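Local coordinates for protein ubiquitin-conjugating enzyme (Plasmodium falciparum 3D7, PDB 2H2Y) that probably acts as a ubiquitin-conjugating (E2) enzyme that passes ubiquitin on towards target proteins, the chain here being the conjugating domain of a longer protein, at residues A[53-58]-A[66-71]; A[7-12]-A[44-49]; A[84-89]-A[121-126]; A[23-28]-A[77-82]. One frame throughout, in Å; residues are numbered along the deposited sequence.

Contact 1: A[53-58]-A[66-71]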
loop_
_atom_site.group_PDB
_atom_site.type_symbol
_atom_site.label_atom_id
_atom_site.label_comp_id
_atom_site.label_asym_id
_atom_site.label_seq_id
_atom_site.Cartn_x
_atom_site.Cartn_y
_atom_site.Cartn_z
ATOM N N ILE A 53 4.881 0.659 4.990
ATOM C CA ILE A 53 5.778 0.070 4.014
ATOM C C ILE A 53 5.337 -1.364 3.816
ATOM O O ILE A 53 5.467 -2.198 4.711
ATOM C CB ILE A 53 7.247 0.087 4.467
ATOM C CG1 ILE A 53 7.805 1.501 4.328
ATOM C CG2 ILE A 53 8.065 -0.865 3.610
ATOM C CD1 ILE A 53 9.280 1.619 4.660
ATOM N N VAL A 54 4.782 -1.633 2.642
ATOM C CA VAL A 54 4.318 -2.963 2.307
ATOM C C VAL A 54 5.423 -3.641 1.504
ATOM O O VAL A 54 6.133 -2.985 0.745
ATOM C CB VAL A 54 3.032 -2.880 1.456
ATOM C CG1 VAL A 54 2.552 -4.272 1.084
ATOM C CG2 VAL A 54 1.958 -2.133 2.223
ATOM N N GLN A 55 5.597 -4.940 1.681
ATOM C CA GLN A 55 6.614 -5.630 0.915
ATOM C C GLN A 55 5.881 -6.705 0.150
ATOM O O GLN A 55 5.205 -7.538 0.746
ATOM C CB GLN A 55 7.676 -6.256 1.820
ATOM C CG GLN A 55 8.848 -6.836 1.047
ATOM C CD GLN A 55 9.867 -7.545 1.925
ATOM O OE1 GLN A 55 10.495 -6.936 2.789
ATOM N NE2 GLN A 55 10.038 -8.843 1.701
ATOM N N TYR A 56 6.020 -6.669 -1.173
ATOM C CA TYR A 56 5.364 -7.604 -2.074
ATOM C C TYR A 56 6.334 -8.574 -2.740
ATOM O O TYR A 56 7.230 -8.157 -3.458
ATOM C CB TYR A 56 4.617 -6.819 -3.154
ATOM C CG TYR A 56 4.197 -7.661 -4.328
ATOM C CD1 TYR A 56 3.371 -8.766 -4.150
ATOM C CD2 TYR A 56 4.651 -7.379 -5.612
ATOM C CE1 TYR A 56 3.012 -9.575 -5.216
ATOM C CE2 TYR A 56 4.295 -8.186 -6.690
ATOM C CZ TYR A 56 3.476 -9.286 -6.477
ATOM O OH TYR A 56 3.139 -10.118 -7.515
ATOM N N VAL A 57 6.138 -9.870 -2.512
ATOM C CA VAL A 57 6.991 -10.901 -3.094
ATOM C C VAL A 57 6.346 -11.415 -4.374
ATOM O O VAL A 57 5.330 -12.112 -4.326
ATOM C CB VAL A 57 7.170 -12.082 -2.126
ATOM C CG1 VAL A 57 7.991 -13.164 -2.779
ATOM C CG2 VAL A 57 7.839 -11.611 -0.849
ATOM N N GLY A 58 6.947 -11.073 -5.512
ATOM C CA GLY A 58 6.426 -11.477 -6.808
ATOM C C GLY A 58 5.760 -12.837 -6.955
ATOM O O GLY A 58 6.323 -13.872 -6.604
ATOM N N ASN A 66 9.121 -14.377 -7.259
ATOM C CA ASN A 66 10.076 -14.350 -6.149
ATOM C C ASN A 66 10.991 -13.127 -5.972
ATOM O O ASN A 66 11.932 -13.175 -5.178
ATOM C CB ASN A 66 10.943 -15.614 -6.190
ATOM C CG ASN A 66 10.116 -16.887 -6.225
ATOM O OD1 ASN A 66 9.475 -17.196 -7.228
ATOM N ND2 ASN A 66 10.118 -17.627 -5.121
ATOM N N GLU A 67 10.725 -12.035 -6.682
ATOM C CA GLU A 67 11.559 -10.840 -6.549
ATOM C C GLU A 67 10.912 -9.862 -5.578
ATOM O O GLU A 67 9.965 -9.179 -5.932
ATOM C CB GLU A 67 11.728 -10.159 -7.904
ATOM C CG GLU A 67 12.035 -11.108 -9.030
ATOM C CD GLU A 67 12.223 -10.390 -10.342
ATOM O OE1 GLU A 67 11.341 -9.597 -10.731
ATOM O OE2 GLU A 67 13.259 -10.626 -10.992
ATOM N N VAL A 68 11.432 -9.791 -4.360
ATOM C CA VAL A 68 10.893 -8.909 -3.325
ATOM C C VAL A 68 10.960 -7.402 -3.634
ATOM O O VAL A 68 12.025 -6.863 -3.918
ATOM C CB VAL A 68 11.613 -9.193 -1.987
ATOM C CG1 VAL A 68 13.094 -9.321 -2.240
ATOM C CG2 VAL A 68 11.344 -8.084 -0.973
ATOM N N TYR A 69 9.813 -6.729 -3.555
ATOM C CA TYR A 69 9.720 -5.290 -3.820
ATOM C C TYR A 69 9.011 -4.621 -2.663
ATOM O O TYR A 69 8.180 -5.240 -2.008
ATOM C CB TYR A 69 8.912 -5.022 -5.089
ATOM C CG TYR A 69 9.511 -5.598 -6.345
ATOM C CD1 TYR A 69 10.675 -5.064 -6.895
ATOM C CD2 TYR A 69 8.927 -6.688 -6.979
ATOM C CE1 TYR A 69 11.248 -5.602 -8.048
ATOM C CE2 TYR A 69 9.489 -7.239 -8.132
ATOM C CZ TYR A 69 10.654 -6.689 -8.660
ATOM O OH TYR A 69 11.223 -7.230 -9.794
ATOM N N LYS A 70 9.326 -3.357 -2.407
ATOM C CA LYS A 70 8.672 -2.636 -1.320
ATOM C C LYS A 70 7.887 -1.468 -1.881
ATOM O O LYS A 70 8.320 -0.831 -2.839
ATOM C CB LYS A 70 9.695 -2.131 -0.306
ATOM C CG LYS A 70 10.375 -3.238 0.474
ATOM C CD LYS A 70 11.217 -2.670 1.607
ATOM C CE LYS A 70 12.146 -3.730 2.205
ATOM N NZ LYS A 70 13.132 -4.254 1.198
ATOM N N ILE A 71 6.726 -1.204 -1.285
ATOM C CA ILE A 71 5.843 -0.115 -1.696
ATOM C C ILE A 71 5.530 0.746 -0.476
ATOM O O ILE A 71 4.888 0.276 0.460
ATOM C CB ILE A 71 4.505 -0.654 -2.237
ATOM C CG1 ILE A 71 4.750 -1.644 -3.375
ATOM C CG2 ILE A 71 3.629 0.501 -2.687
ATOM C CD1 ILE A 71 3.476 -2.199 -3.981
#

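Contact 2: A[7-12]-A[44-49]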
loop_
_atom_site.group_PDB
_atom_site.type_symbol
_atom_site.label_atom_id
_atom_site.label_comp_id
_atom_site.label_asym_id
_atom_site.label_seq_id
_atom_site.Cartn_x
_atom_site.Cartn_y
_atom_site.Cartn_z
ATOM N N THR A 7 0.706 -9.633 13.309
ATOM C CA THR A 7 0.800 -8.218 13.661
ATOM C C THR A 7 2.034 -7.924 14.512
ATOM O O THR A 7 2.136 -8.402 15.638
ATOM C CB THR A 7 -0.429 -7.766 14.463
ATOM O OG1 THR A 7 -1.612 -7.933 13.676
ATOM C CG2 THR A 7 -0.294 -6.307 14.849
ATOM N N VAL A 8 2.953 -7.117 13.988
ATOM C CA VAL A 8 4.184 -6.776 14.708
ATOM C C VAL A 8 3.972 -5.858 15.923
ATOM O O VAL A 8 4.261 -6.235 17.059
ATOM C CB VAL A 8 5.217 -6.129 13.740
ATOM C CG1 VAL A 8 4.605 -4.913 13.048
ATOM C CG2 VAL A 8 6.491 -5.748 14.499
ATOM N N GLU A 9 3.493 -4.647 15.675
ATOM C CA GLU A 9 3.226 -3.689 16.742
ATOM C C GLU A 9 1.885 -3.026 16.432
ATOM O O GLU A 9 1.531 -2.789 15.264
ATOM C CB GLU A 9 4.341 -2.648 16.831
ATOM C CG GLU A 9 4.509 -1.832 15.573
ATOM C CD GLU A 9 5.847 -1.140 15.528
ATOM O OE1 GLU A 9 6.850 -1.784 15.903
ATOM O OE2 GLU A 9 5.904 0.034 15.111
ATOM N N LYS A 10 1.149 -2.716 17.493
ATOM C CA LYS A 10 -0.174 -2.151 17.349
ATOM C C LYS A 10 -0.411 -0.659 17.571
ATOM O O LYS A 10 -0.142 -0.103 18.642
ATOM C CB LYS A 10 -1.141 -2.937 18.235
ATOM C CG LYS A 10 -1.173 -4.429 17.952
ATOM C CD LYS A 10 0.057 -5.144 18.480
ATOM C CE LYS A 10 -0.023 -6.632 18.191
ATOM N NZ LYS A 10 -1.320 -7.205 18.652
ATOM N N HIS A 11 -0.914 -0.030 16.516
ATOM C CA HIS A 11 -1.317 1.363 16.525
ATOM C C HIS A 11 -2.820 1.119 16.574
ATOM O O HIS A 11 -3.629 2.041 16.641
ATOM C CB HIS A 11 -0.973 2.058 15.208
ATOM C CG HIS A 11 0.421 2.594 15.137
ATOM N ND1 HIS A 11 1.526 1.788 14.970
ATOM C CD2 HIS A 11 0.886 3.867 15.172
ATOM C CE1 HIS A 11 2.610 2.540 14.902
ATOM N NE2 HIS A 11 2.249 3.805 15.021
ATOM N N ILE A 12 -3.163 -0.166 16.508
ATOM C CA ILE A 12 -4.538 -0.636 16.556
ATOM C C ILE A 12 -5.081 -0.342 17.942
ATOM O O ILE A 12 -6.271 -0.090 18.117
ATOM C CB ILE A 12 -4.614 -2.154 16.351
ATOM C CG1 ILE A 12 -3.817 -2.559 15.115
ATOM C CG2 ILE A 12 -6.062 -2.582 16.220
ATOM C CD1 ILE A 12 -3.768 -4.052 14.903
ATOM N N VAL A 44 4.221 -0.699 9.867
ATOM C CA VAL A 44 4.083 0.744 9.929
ATOM C C VAL A 44 5.165 1.343 10.803
ATOM O O VAL A 44 5.722 0.685 11.683
ATOM C CB VAL A 44 2.699 1.188 10.465
ATOM C CG1 VAL A 44 1.600 0.445 9.734
ATOM C CG2 VAL A 44 2.611 0.962 11.952
ATOM N N HIS A 45 5.466 2.601 10.527
ATOM C CA HIS A 45 6.477 3.336 11.256
ATOM C C HIS A 45 6.053 3.446 12.716
ATOM O O HIS A 45 4.889 3.731 13.021
ATOM C CB HIS A 45 6.618 4.731 10.648
ATOM C CG HIS A 45 7.772 5.513 11.186
ATOM N ND1 HIS A 45 8.030 5.624 12.535
ATOM C CD2 HIS A 45 8.728 6.236 10.557
ATOM C CE1 HIS A 45 9.098 6.382 12.715
ATOM N NE2 HIS A 45 9.541 6.767 11.530
ATOM N N PRO A 46 6.984 3.194 13.644
ATOM C CA PRO A 46 6.622 3.300 15.063
ATOM C C PRO A 46 6.540 4.786 15.417
ATOM O O PRO A 46 7.435 5.554 15.075
ATOM C CB PRO A 46 7.775 2.586 15.763
ATOM C CG PRO A 46 8.950 2.897 14.854
ATOM C CD PRO A 46 8.365 2.704 13.474
ATOM N N SER A 47 5.456 5.185 16.072
ATOM C CA SER A 47 5.233 6.580 16.465
ATOM C C SER A 47 4.742 7.447 15.302
ATOM O O SER A 47 4.778 8.681 15.375
ATOM C CB SER A 47 6.508 7.202 17.044
ATOM O OG SER A 47 7.315 7.754 16.015
ATOM N N ASN A 48 4.293 6.804 14.228
ATOM C CA ASN A 48 3.780 7.529 13.068
ATOM C C ASN A 48 2.943 6.579 12.221
ATOM O O ASN A 48 3.475 5.881 11.350
ATOM C CB ASN A 48 4.928 8.086 12.227
ATOM C CG ASN A 48 4.444 9.034 11.150
ATOM O OD1 ASN A 48 3.255 9.052 10.815
ATOM N ND2 ASN A 48 5.362 9.823 10.594
ATOM N N ILE A 49 1.635 6.561 12.466
ATOM C CA ILE A 49 0.745 5.663 11.740
ATOM C C ILE A 49 0.559 6.069 10.280
ATOM O O ILE A 49 0.117 5.268 9.452
ATOM C CB ILE A 49 -0.631 5.557 12.455
ATOM C CG1 ILE A 49 -1.350 4.290 12.003
ATOM C CG2 ILE A 49 -1.480 6.775 12.166
ATOM C CD1 ILE A 49 -2.559 3.968 12.828
#

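Contact 3: A[84-89]-A[121-126]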
loop_
_atom_site.group_PDB
_atom_site.type_symbol
_atom_site.label_atom_id
_atom_site.label_comp_id
_atom_site.label_asym_id
_atom_site.label_seq_id
_atom_site.Cartn_x
_atom_site.Cartn_y
_atom_site.Cartn_z
ATOM N N PRO A 84 -3.607 8.840 -0.836
ATOM C CA PRO A 84 -2.371 8.548 -0.118
ATOM C C PRO A 84 -1.249 8.600 -1.150
ATOM O O PRO A 84 -1.474 8.305 -2.325
ATOM C CB PRO A 84 -2.604 7.137 0.394
ATOM C CG PRO A 84 -3.422 6.530 -0.695
ATOM C CD PRO A 84 -4.430 7.624 -0.975
ATOM N N ILE A 85 -0.057 9.001 -0.721
ATOM C CA ILE A 85 1.093 9.061 -1.612
ATOM C C ILE A 85 1.683 7.649 -1.620
ATOM O O ILE A 85 2.236 7.193 -0.621
ATOM C CB ILE A 85 2.139 10.092 -1.101
ATOM C CG1 ILE A 85 1.705 11.516 -1.463
ATOM C CG2 ILE A 85 3.487 9.826 -1.722
ATOM C CD1 ILE A 85 0.476 11.998 -0.758
ATOM N N VAL A 86 1.547 6.955 -2.744
ATOM C CA VAL A 86 2.031 5.582 -2.864
ATOM C C VAL A 86 3.055 5.418 -3.983
ATOM O O VAL A 86 2.862 5.922 -5.093
ATOM C CB VAL A 86 0.840 4.603 -3.115
ATOM C CG1 VAL A 86 1.342 3.187 -3.318
ATOM C CG2 VAL A 86 -0.120 4.649 -1.937
ATOM N N TYR A 87 4.133 4.695 -3.692
ATOM C CA TYR A 87 5.189 4.462 -4.667
ATOM C C TYR A 87 6.149 3.397 -4.170
ATOM O O TYR A 87 6.206 3.114 -2.984
ATOM C CB TYR A 87 5.952 5.758 -4.908
ATOM C CG TYR A 87 6.410 6.418 -3.630
ATOM C CD1 TYR A 87 7.596 6.036 -3.001
ATOM C CD2 TYR A 87 5.644 7.411 -3.033
ATOM C CE1 TYR A 87 8.002 6.631 -1.810
ATOM C CE2 TYR A 87 6.045 8.006 -1.845
ATOM C CZ TYR A 87 7.216 7.612 -1.241
ATOM O OH TYR A 87 7.570 8.191 -0.050
ATOM N N PHE A 88 6.906 2.821 -5.096
ATOM C CA PHE A 88 7.878 1.784 -4.790
ATOM C C PHE A 88 9.149 2.371 -4.195
ATOM O O PHE A 88 9.539 3.492 -4.516
ATOM C CB PHE A 88 8.232 1.018 -6.062
ATOM C CG PHE A 88 7.161 0.073 -6.531
ATOM C CD1 PHE A 88 7.065 -1.203 -5.997
ATOM C CD2 PHE A 88 6.286 0.445 -7.545
ATOM C CE1 PHE A 88 6.116 -2.101 -6.471
ATOM C CE2 PHE A 88 5.333 -0.441 -8.030
ATOM C CZ PHE A 88 5.246 -1.717 -7.496
ATOM N N LEU A 89 9.799 1.593 -3.337
ATOM C CA LEU A 89 11.024 2.019 -2.690
ATOM C C LEU A 89 12.251 1.465 -3.383
ATOM O O LEU A 89 12.150 0.680 -4.327
ATOM C CB LEU A 89 11.044 1.555 -1.241
ATOM C CG LEU A 89 10.074 2.211 -0.275
ATOM C CD1 LEU A 89 10.364 1.726 1.129
ATOM C CD2 LEU A 89 10.240 3.718 -0.350
ATOM N N GLY A 121 -6.836 -2.280 -1.412
ATOM C CA GLY A 121 -7.270 -2.307 -2.799
ATOM C C GLY A 121 -6.312 -1.585 -3.723
ATOM O O GLY A 121 -6.007 -2.071 -4.813
ATOM N N LEU A 122 -5.839 -0.417 -3.306
ATOM C CA LEU A 122 -4.896 0.318 -4.120
ATOM C C LEU A 122 -3.721 -0.611 -4.383
ATOM O O LEU A 122 -3.324 -0.832 -5.528
ATOM C CB LEU A 122 -4.404 1.565 -3.383
ATOM C CG LEU A 122 -5.441 2.647 -3.070
ATOM C CD1 LEU A 122 -4.762 3.790 -2.344
ATOM C CD2 LEU A 122 -6.097 3.141 -4.350
ATOM N N ILE A 123 -3.188 -1.181 -3.311
ATOM C CA ILE A 123 -2.035 -2.066 -3.418
ATOM C C ILE A 123 -2.320 -3.299 -4.265
ATOM O O ILE A 123 -1.468 -3.735 -5.044
ATOM C CB ILE A 123 -1.522 -2.512 -2.010
ATOM C CG1 ILE A 123 -1.118 -1.290 -1.181
ATOM C CG2 ILE A 123 -0.329 -3.448 -2.152
ATOM C CD1 ILE A 123 -0.080 -0.423 -1.848
ATOM N N LEU A 124 -3.513 -3.868 -4.120
ATOM C CA LEU A 124 -3.856 -5.053 -4.895
ATOM C C LEU A 124 -3.963 -4.683 -6.364
ATOM O O LEU A 124 -3.619 -5.484 -7.234
ATOM C CB LEU A 124 -5.175 -5.648 -4.433
ATOM C CG LEU A 124 -5.590 -6.836 -5.306
ATOM C CD1 LEU A 124 -4.625 -7.985 -5.123
ATOM C CD2 LEU A 124 -6.993 -7.261 -4.935
ATOM N N SER A 125 -4.449 -3.474 -6.639
ATOM C CA SER A 125 -4.565 -3.010 -8.022
ATOM C C SER A 125 -3.149 -2.984 -8.579
ATOM O O SER A 125 -2.897 -3.468 -9.684
ATOM C CB SER A 125 -5.171 -1.599 -8.088
ATOM O OG SER A 125 -6.477 -1.560 -7.518
ATOM N N ILE A 126 -2.225 -2.431 -7.795
ATOM C CA ILE A 126 -0.830 -2.354 -8.204
ATOM C C ILE A 126 -0.283 -3.736 -8.507
ATOM O O ILE A 126 0.426 -3.916 -9.497
ATOM C CB ILE A 126 0.040 -1.714 -7.117
ATOM C CG1 ILE A 126 -0.377 -0.260 -6.916
ATOM C CG2 ILE A 126 1.504 -1.791 -7.512
ATOM C CD1 ILE A 126 0.425 0.455 -5.861
#

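Contact 4: A[23-28]-A[77-82]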
loop_
_atom_site.group_PDB
_atom_site.type_symbol
_atom_site.label_atom_id
_atom_site.label_comp_id
_atom_site.label_asym_id
_atom_site.label_seq_id
_atom_site.Cartn_x
_atom_site.Cartn_y
_atom_site.Cartn_z
ATOM N N TYR A 23 -8.031 8.088 12.489
ATOM C CA TYR A 23 -9.106 7.127 12.681
ATOM C C TYR A 23 -9.283 6.294 11.418
ATOM O O TYR A 23 -9.163 5.071 11.445
ATOM C CB TYR A 23 -10.401 7.861 13.020
ATOM C CG TYR A 23 -11.622 6.964 13.140
ATOM C CD1 TYR A 23 -12.287 6.502 12.003
ATOM C CD2 TYR A 23 -12.118 6.589 14.392
ATOM C CE1 TYR A 23 -13.410 5.696 12.102
ATOM C CE2 TYR A 23 -13.246 5.778 14.506
ATOM C CZ TYR A 23 -13.885 5.336 13.354
ATOM O OH TYR A 23 -14.994 4.525 13.447
ATOM N N ARG A 24 -9.570 6.963 10.309
ATOM C CA ARG A 24 -9.743 6.277 9.037
ATOM C C ARG A 24 -8.499 5.461 8.672
ATOM O O ARG A 24 -8.610 4.353 8.155
ATOM C CB ARG A 24 -10.048 7.295 7.938
ATOM C CG ARG A 24 -10.031 6.735 6.533
ATOM C CD ARG A 24 -10.869 5.487 6.431
ATOM N NE ARG A 24 -10.881 4.980 5.065
ATOM C CZ ARG A 24 -11.455 5.610 4.047
ATOM N NH1 ARG A 24 -12.061 6.774 4.243
ATOM N NH2 ARG A 24 -11.424 5.070 2.835
ATOM N N ILE A 25 -7.317 6.008 8.941
ATOM C CA ILE A 25 -6.079 5.304 8.641
ATOM C C ILE A 25 -6.017 4.024 9.461
ATOM O O ILE A 25 -5.672 2.956 8.951
ATOM C CB ILE A 25 -4.844 6.193 8.945
ATOM C CG1 ILE A 25 -4.675 7.222 7.829
ATOM C CG2 ILE A 25 -3.576 5.350 9.052
ATOM C CD1 ILE A 25 -3.671 8.293 8.147
ATOM N N GLN A 26 -6.351 4.130 10.738
ATOM C CA GLN A 26 -6.341 2.961 11.607
ATOM C C GLN A 26 -7.336 1.929 11.091
ATOM O O GLN A 26 -7.047 0.733 11.068
ATOM C CB GLN A 26 -6.698 3.361 13.034
ATOM C CG GLN A 26 -7.023 2.194 13.934
ATOM C CD GLN A 26 -7.250 2.635 15.351
ATOM O OE1 GLN A 26 -6.321 2.691 16.145
ATOM N NE2 GLN A 26 -8.488 2.981 15.673
ATOM N N LYS A 27 -8.505 2.394 10.665
ATOM C CA LYS A 27 -9.510 1.477 10.152
ATOM C C LYS A 27 -8.949 0.779 8.920
ATOM O O LYS A 27 -9.174 -0.416 8.717
ATOM C CB LYS A 27 -10.798 2.227 9.810
ATOM C CG LYS A 27 -12.030 1.329 9.799
ATOM C CD LYS A 27 -13.311 2.122 10.017
ATOM C CE LYS A 27 -13.750 2.849 8.761
ATOM N NZ LYS A 27 -14.123 1.879 7.691
ATOM N N GLU A 28 -8.194 1.523 8.113
ATOM C CA GLU A 28 -7.582 0.971 6.907
ATOM C C GLU A 28 -6.488 -0.041 7.224
ATOM O O GLU A 28 -6.290 -0.999 6.470
ATOM C CB GLU A 28 -7.007 2.090 6.047
ATOM C CG GLU A 28 -8.067 2.959 5.407
ATOM C CD GLU A 28 -8.785 2.267 4.268
ATOM O OE1 GLU A 28 -9.825 2.797 3.820
ATOM O OE2 GLU A 28 -8.309 1.206 3.815
ATOM N N ASP A 77 -1.969 15.014 5.233
ATOM C CA ASP A 77 -2.732 15.684 6.287
ATOM C C ASP A 77 -4.227 15.505 6.137
ATOM O O ASP A 77 -4.926 15.250 7.119
ATOM C CB ASP A 77 -2.434 17.184 6.295
ATOM C CG ASP A 77 -1.003 17.491 6.671
ATOM O OD1 ASP A 77 -0.602 17.158 7.811
ATOM O OD2 ASP A 77 -0.283 18.066 5.825
ATOM N N ASN A 78 -4.709 15.641 4.906
ATOM C CA ASN A 78 -6.133 15.517 4.644
ATOM C C ASN A 78 -6.569 14.228 3.969
ATOM O O ASN A 78 -7.308 14.240 2.984
ATOM C CB ASN A 78 -6.610 16.717 3.835
ATOM C CG ASN A 78 -6.366 18.024 4.557
ATOM O OD1 ASN A 78 -6.731 18.176 5.728
ATOM N ND2 ASN A 78 -5.748 18.979 3.864
ATOM N N TYR A 79 -6.090 13.113 4.506
ATOM C CA TYR A 79 -6.464 11.804 4.002
ATOM C C TYR A 79 -7.781 11.533 4.724
ATOM O O TYR A 79 -7.940 11.930 5.877
ATOM C CB TYR A 79 -5.421 10.779 4.414
ATOM C CG TYR A 79 -5.828 9.372 4.101
ATOM C CD1 TYR A 79 -5.748 8.874 2.806
ATOM C CD2 TYR A 79 -6.366 8.555 5.091
ATOM C CE1 TYR A 79 -6.204 7.596 2.507
ATOM C CE2 TYR A 79 -6.827 7.280 4.804
ATOM C CZ TYR A 79 -6.748 6.807 3.517
ATOM O OH TYR A 79 -7.238 5.557 3.231
ATOM N N PRO A 80 -8.746 10.863 4.072
ATOM C CA PRO A 80 -8.804 10.294 2.724
ATOM C C PRO A 80 -9.315 11.218 1.604
ATOM O O PRO A 80 -9.701 10.734 0.532
ATOM C CB PRO A 80 -9.721 9.103 2.919
ATOM C CG PRO A 80 -10.754 9.688 3.829
ATOM C CD PRO A 80 -9.924 10.441 4.851
ATOM N N LEU A 81 -9.337 12.528 1.849
ATOM C CA LEU A 81 -9.785 13.481 0.832
ATOM C C LEU A 81 -8.688 13.602 -0.217
ATOM O O LEU A 81 -8.958 13.589 -1.415
ATOM C CB LEU A 81 -10.092 14.833 1.469
ATOM C CG LEU A 81 -11.288 14.726 2.422
ATOM C CD1 LEU A 81 -11.530 16.068 3.091
ATOM C CD2 LEU A 81 -12.526 14.262 1.647
ATOM N N LYS A 82 -7.446 13.723 0.242
ATOM C CA LYS A 82 -6.311 13.762 -0.668
ATOM C C LYS A 82 -5.849 12.314 -0.677
ATOM O O LYS A 82 -5.694 11.701 0.376
ATOM C CB LYS A 82 -5.185 14.651 -0.138
ATOM C CG LYS A 82 -5.473 16.146 -0.147
ATOM C CD LYS A 82 -4.167 16.943 -0.195
ATOM C CE LYS A 82 -3.203 16.517 0.918
ATOM N NZ LYS A 82 -1.849 17.122 0.756
#

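Contact 1: A[53-58]-A[66-71]
Gln55 lays its extended side chain across Val68, with its CG 3.4 Å from Val68 CG2. CG of Gln55 is anti to the backbone N (chi1 -173°), and the extended chain carries NE2 to the same methyl, Val68 CG2, as packing. Lys70 runs beside Gln55 and points the same way. Its CE comes 3.7 Å from Gln55 OE1, a packing contact. Ile53 CG2 meets Lys70 CD at 4.1 Å.

Backbone hydrogen bonds join the strands. Val54 and Ile71 form a hydrogen-bonded pair: Val54 N reaches Ile71 O at 2.9 Å, and Ile71 N reaches Val54 O at 2.8 Å. Tyr56 and Tyr69 form the next one, with Tyr56 N 2.7 Å from Tyr69 O. Asn66 N closes the far end on Gly58 O.

Val54, Tyr56, Tyr69 and Ile71 point to the other face. There Tyr56 and Ile71 pack on helix 119-130. The Tyr56 hydroxyl bonds to Leu59 N, and the Tyr69 hydroxyl bonds to Glu67 OE1.

Strands 51-57 and 68-74 thus form an antiparallel beta hairpin, the middle pair of the four-stranded meander sheet of the ubiquitin-conjugating fold.

Contact 2: A[7-12]-A[44-49]
His11 lies over Val44 and Ile49, both on the same side of its ring, with the turn backbone at the ring edge. Val44 CG2 meets the ring obliquely, 3.3 Å from His11 ND1. The side chains of His11 and Ile49 slide past each other in opposite directions. Ile49 CD1 lies 3.4 Å from His11 CB, and Ile49 CB lies 3.5 Å from His11 CD2. The backbone N atoms of Ser47 and Asn48 sit at the ring edge, near its plane, with Ser47 N 3.6 Å from His11 NE2. Glu9 adds a second touch beside the ring. Its carboxylate crosses the proline, with OE2 3.2 Å from Pro46 CB.

Torsion places the imidazole. CG of His11 is anti to its own carbonyl carbon (chi1 -85°), which directs the ring toward the turn.

The turn is a type II beta turn from His45 to Asn48, closed by a weak bond from Asn48 N to His45 O. His45 ND1 also donates to Pro46 O. Further out, Tyr16 packs on both His11 and Ile49, Trp52 lies against Val44, and Asn22 of helix 21-34 touches Ile49. The contact therefore lays the chain before that helix against the link between strands 40-44 and 51-57.

His45 O is 3.3 Å from His11 NE2, but the angle is poor. The imidazole is thus held to the turn by van der Waals packing, without a hydrogen bond between the two segments.

Contact 3: A[84-89]-A[121-126]
In the ubiquitin-conjugating fold a long helix packs across one face of the four-stranded antiparallel sheet, and this contact joins the two. Strand 85-88 is the last strand of the sheet, at its edge within the chain. Helix 119-130 runs roughly along it. The axes of the two short segments approach to 10.6 Å, with an angle of 32° between their directions, and every side chain that touches is buried.

Val86 is in the middle of the contact. One of its methyls, CG1, does the touching, and it is anti to the backbone N (chi1 177°). It crosses Ile126 and Ile123, two residues on successive turns of the helix. Val86 CG1 lies 3.8 Å from Ile126 CD1 and 4.1 Å from Ile123 CD1.

Towards the start of the helix, the Pro84 ring and the Leu122 side chain point toward each other and meet at their far ends, with Pro84 CG 3.5 Å from Leu122 CD1. Ile119 and Tyr113 also pack on Pro84, and Val108 lies against Leu122. At the other end Phe88 also packs on Ile71, Pro93, Ile104 and Leu130.

The packing here is purely apolar. The one polar side chain of the helix segment, Ser125, turns back to its own helix. Its OG and N both donate to Gly121 O, from opposite faces of that carbonyl. On the sheet side, the Phe88 ring slides past Ile126, and its CZ stops 3.7 Å from Ile126 CG2.

Contact 4: A[23-28]-A[77-82]
The Tyr79 ring carries Pro80 CB over the centre of one face, 3.7 Å above the plane. Glu28 CG meets the ring at its edge, 3.5 Å from Tyr79 OH. Ile25 and Arg24 come at the ring obliquely, Ile25 CG1 at 3.5 Å from Tyr79 CD2 and Arg24 CG at 3.7 Å from Tyr79 CE2. The Arg24 guanidinium is turned 56° from the ring. Tyr79 OH and Pro80 CB lie over one of its faces, and Glu28 is in its plane, at the edge.

Arg24 is extended, with CG anti to the backbone N, and then bends at chi2 (50°). The bend folds its end over Pro80 and back to Glu28, one turn along helix 21-34. NE and NH2 both grip one oxygen, side-on, in a salt bridge: NE, 2.7 Å from Glu28 OE1, meets its anti lone pair, and NH2, 2.9 Å from Glu28 OE1, comes nearly along its C-O axis.

Both charged groups have second partners. Arg24 NH2 bonds to Pro115 O, and Glu28 OE2 accepts from Ile119 N at the start of helix 119-130. Phe75 meets Tyr79 edge-to-face.

The Tyr79-Pro80 peptide is cis, as in the conserved Tyr-Pro motif of E2 enzymes. The contact seats this motif on helix 21-34. Tyr79 and Pro80 meet apolar carbons and a salt bridge within the helix, so the charges of Arg24 and Glu28 probably balance beside the buried ring.

How the contacts relate
Contacts 1 and 3 share the sheet. Contact 3 is wholly buried near the centre; contact 1 has one face in the core and one toward the surface. Strand 68-74 of contact 1 neighbours strand 85-88 of contact 3, and Ile71 packs on Val86 and Phe88. Contact 1 is mainly backbone hydrogen bonding, contact 3 purely apolar. Contacts 2 and 4 lie further out; contact 4 is largely buried, contact 2 partly, and each involves a loop. They cross along the chain and touch where Ile49 meets Ile25 and Gln26 of helix 21-34. Contact 2 buries a histidine against a turn; contact 4 sets a tyrosine and a cis proline against a salt bridge. Tyr79 also touches Pro84 of contact 3.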